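Local structure of SusD superfamily protein (Bacteroides thetaiotaomicron, 3MCX) at residues A[101-104]-A[105-108]; A[141-144]-A[145-148]. The protein is of unknown function but, as a SusD-family outer-membrane protein that binds zinc, probably takes part in capturing glycans at the cell surface. All blocks are in the same frame, centred on the assembly; numbering follows the deposited sequence.

Contacts 1 and 2 follow one another along the chain, with centres 34 Å apart and nearest atoms about 22 Å apart, so they do not touch. Contact 1 lies at the C-terminal end of helix 81-106. It is partly buried: two of its residues are buried and five exposed. Contact 2 is a surface turn just after helix 115-140. That helix relates the two: its body covers the apolar side of contact 1, and its end leads into contact 2. Regular helical hydrogen bonds and a serine hydroxyl dominate contact 1. Contact 2 has short turn bonds, a water and a tyrosine face against backbone, and it lies closer to the centre of the chain.

Contact 1. Residues A[101-104]-A[105-108]; sequences LIQK and IESG
Residues 101-104 and 105-108 form the last turns of helix 81-106 and the start of its exit. Ile105 N bonds to Leu101 O at 3.0 Å, and Glu106 N to Ile102 O at 2.9 Å. Both are nearly straight. The next bond, Ser107 N to Gln103 O, is as short but bent to 135°, so the regular pattern is already relaxing. Gly108 then leaves the helix with positive phi, which favours glycine. The Ser107 hydroxyl turns back along the chain. With chi1 at 73°, OG lies between the backbone N and the carbonyl carbon and donates to Lys104 O at 2.9 Å. It reaches that oxygen from above the carbonyl plane. Ser109 OG is a second partner of this hydroxyl, and it also bonds Lys104 NZ. This is the C-terminal end of an amphipathic helix in the largely helical SusD fold. Its apolar side faces helix 115-140, where Leu101 and Ile105 both touch Ile121 and Ile102 meets Ala125 and Leu126. Leu101 also reaches helix 21-36. Between themselves, Leu101 CD1 and Ile105 CD1 meet at 4.2 Å, one side chain slanting across the other. Ile105 CG1 also lies 3.4 Å from Leu101 O. Ile102 and Glu106 lie side by side and point the same way. The methyl CG2 of Ile102 comes 3.5 Å from Glu106 OE1, while the other carboxylate oxygen, OE2, makes a salt bridge with Lys122. On the exposed flank, Gln103 NE2 passes 3.9 Å from Ser107 CB.

Contact 2. Residues A[141-144]-A[145-148]; sequences GMPY and TNDK
Pro143, Tyr144, Asn146 and Asp147 link residues 141-144 to 145-148 through two overlapping beta turns, with Asn146 N bonded to Pro143 O at 3.0 Å and Asp147 N to Tyr144 O at 3.2 Å. Both donors stand above the carbonyl planes. The chain curls round so that the backbone of Lys148 lies over one face of the Tyr144 ring. The ring's CG is anti to the backbone N (chi1 -179°), which sets that face under Lys148 C, 3.8 Å above the ring centre. Tyr144 also meets Tyr176 edge-to-face and touches Val172 and Ala173. This turn opens the link between helices 115-140 and 172-186 of the SusD fold, and Tyr144 packs it against the second. The Tyr144 side chain is about 7 Å from that of Glu177, a zinc-binding residue of this protein, although that zinc is not bound to this chain here. With an alanine here the ring is gone, and the Lys148 backbone would probably lose the face it lies on and Tyr176 its edge-to-face partner. Asn146 lies across Pro143, with ND2 3.8 Å from Pro143 CD. The same ND2 bonds to Ala452 O, while the selenomethionine Met142 brings its CE to 3.8 Å from ND2. A water bridges the two segments, hydrogen-bonding to Asp147 OD1 at 2.7 Å and to Met142 O at 3.1 Å.

Contact 1. Residues A[101-104]-A[105-108]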
# COMPACT_ATOMS: atom_id res chain seq x y z
N LEU A 101 18.10 -15.72 4.69
CA LEU A 101 19.16 -14.73 4.85
C LEU A 101 19.44 -14.46 6.33
O LEU A 101 20.59 -14.46 6.73
CB LEU A 101 18.78 -13.43 4.10
CG LEU A 101 19.79 -12.27 4.19
CD1 LEU A 101 21.19 -12.65 3.76
CD2 LEU A 101 19.24 -11.11 3.37
N ILE A 102 18.38 -14.21 7.10
CA ILE A 102 18.54 -14.00 8.53
C ILE A 102 19.22 -15.18 9.20
O ILE A 102 20.17 -15.03 9.97
CB ILE A 102 17.20 -13.68 9.22
CG1 ILE A 102 16.64 -12.33 8.72
CG2 ILE A 102 17.38 -13.70 10.75
CD1 ILE A 102 15.15 -12.08 8.94
N GLN A 103 18.79 -16.40 8.86
CA GLN A 103 19.41 -17.58 9.42
C GLN A 103 20.89 -17.74 9.03
O GLN A 103 21.72 -18.12 9.83
CB GLN A 103 18.63 -18.85 9.08
CG GLN A 103 19.26 -20.15 9.65
CD GLN A 103 19.42 -20.22 11.19
OE1 GLN A 103 18.65 -19.53 11.91
NE2 GLN A 103 20.37 -21.03 11.66
N LYS A 104 21.21 -17.45 7.76
CA LYS A 104 22.59 -17.51 7.31
C LYS A 104 23.47 -16.54 8.12
O LYS A 104 24.56 -16.88 8.54
CB LYS A 104 22.67 -17.20 5.80
CG LYS A 104 24.00 -17.42 5.15
CD LYS A 104 24.44 -18.89 5.22
CE LYS A 104 25.83 -19.10 4.58
NZ LYS A 104 26.42 -20.42 4.90
N ILE A 105 22.97 -15.32 8.31
CA ILE A 105 23.71 -14.33 9.14
C ILE A 105 23.89 -14.84 10.60
O ILE A 105 24.95 -14.80 11.14
CB ILE A 105 23.02 -12.93 9.09
CG1 ILE A 105 23.10 -12.32 7.67
CG2 ILE A 105 23.65 -11.99 10.16
CD1 ILE A 105 22.22 -11.12 7.48
N GLU A 106 22.78 -15.29 11.17
CA GLU A 106 22.82 -15.72 12.58
C GLU A 106 23.59 -16.98 12.84
O GLU A 106 24.10 -17.19 13.92
CB GLU A 106 21.40 -15.85 13.12
CG GLU A 106 20.69 -14.54 13.19
CD GLU A 106 19.32 -14.59 13.86
OE1 GLU A 106 18.47 -15.45 13.57
OE2 GLU A 106 19.06 -13.65 14.64
N SER A 107 23.76 -17.82 11.83
CA SER A 107 24.46 -19.07 11.98
C SER A 107 25.99 -18.89 11.99
O SER A 107 26.72 -19.83 12.26
CB SER A 107 24.08 -20.02 10.83
OG SER A 107 24.71 -19.58 9.64
N GLY A 108 26.45 -17.67 11.71
CA GLY A 108 27.88 -17.35 11.78
C GLY A 108 28.72 -17.85 10.62
O GLY A 108 29.95 -17.73 10.65

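Contact 2. Residues A[141-144]-A[145-148]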
# COMPACT_ATOMS: atom_id res chain seq x y z
N GLY A 141 -7.13 -11.68 5.83
CA GLY A 141 -7.71 -11.69 7.18
C GLY A 141 -8.65 -10.51 7.34
O GLY A 141 -8.44 -9.44 6.76
N MSE A 142 -9.69 -10.70 8.14
CA MSE A 142 -10.59 -9.59 8.47
C MSE A 142 -9.82 -8.53 9.25
O MSE A 142 -8.85 -8.83 9.94
CB MSE A 142 -11.78 -10.09 9.29
CG MSE A 142 -12.70 -11.04 8.54
SE MSE A 142 -13.59 -10.32 7.00
CE MSE A 142 -14.79 -9.02 7.84
N PRO A 143 -10.26 -7.27 9.18
CA PRO A 143 -9.53 -6.19 9.82
C PRO A 143 -9.37 -6.41 11.33
O PRO A 143 -10.30 -6.77 12.03
CB PRO A 143 -10.39 -4.95 9.55
CG PRO A 143 -11.28 -5.32 8.46
CD PRO A 143 -11.42 -6.78 8.42
N TYR A 144 -8.13 -6.16 11.76
CA TYR A 144 -7.80 -6.31 13.18
C TYR A 144 -8.83 -5.63 14.08
O TYR A 144 -9.25 -6.17 15.11
CB TYR A 144 -6.40 -5.76 13.46
CG TYR A 144 -5.90 -5.87 14.88
CD1 TYR A 144 -6.37 -5.02 15.86
CD2 TYR A 144 -4.94 -6.81 15.25
CE1 TYR A 144 -5.94 -5.09 17.17
CE2 TYR A 144 -4.50 -6.89 16.55
CZ TYR A 144 -5.01 -6.05 17.51
OH TYR A 144 -4.59 -6.10 18.83
N THR A 145 -9.19 -4.40 13.72
CA THR A 145 -10.03 -3.59 14.60
C THR A 145 -11.47 -4.03 14.69
O THR A 145 -12.22 -3.54 15.52
CB THR A 145 -9.96 -2.09 14.20
OG1 THR A 145 -10.18 -1.97 12.80
CG2 THR A 145 -8.60 -1.50 14.54
N ASN A 146 -11.89 -4.98 13.86
CA ASN A 146 -13.23 -5.54 14.03
C ASN A 146 -13.38 -6.32 15.35
O ASN A 146 -14.48 -6.41 15.87
CB ASN A 146 -13.61 -6.48 12.87
CG ASN A 146 -13.98 -5.76 11.59
OD1 ASN A 146 -13.84 -4.53 11.48
ND2 ASN A 146 -14.48 -6.52 10.62
N ASP A 147 -12.28 -6.90 15.83
CA ASP A 147 -12.37 -7.94 16.85
C ASP A 147 -11.04 -8.16 17.60
O ASP A 147 -10.75 -9.28 18.04
CB ASP A 147 -12.82 -9.26 16.16
CG ASP A 147 -11.81 -9.75 15.13
OD1 ASP A 147 -10.88 -9.01 14.75
OD2 ASP A 147 -11.99 -10.93 14.71
N LYS A 148 -10.23 -7.11 17.71
CA LYS A 148 -8.89 -7.22 18.30
C LYS A 148 -8.09 -8.39 17.69
O LYS A 148 -7.37 -9.09 18.37
CB LYS A 148 -8.96 -7.33 19.82
CG LYS A 148 -9.61 -6.08 20.50
CD LYS A 148 -8.67 -4.86 20.38
CE LYS A 148 -9.21 -3.59 21.10
NZ LYS A 148 -8.39 -2.38 20.73
O HOH W 1 -9.42 -9.98 12.76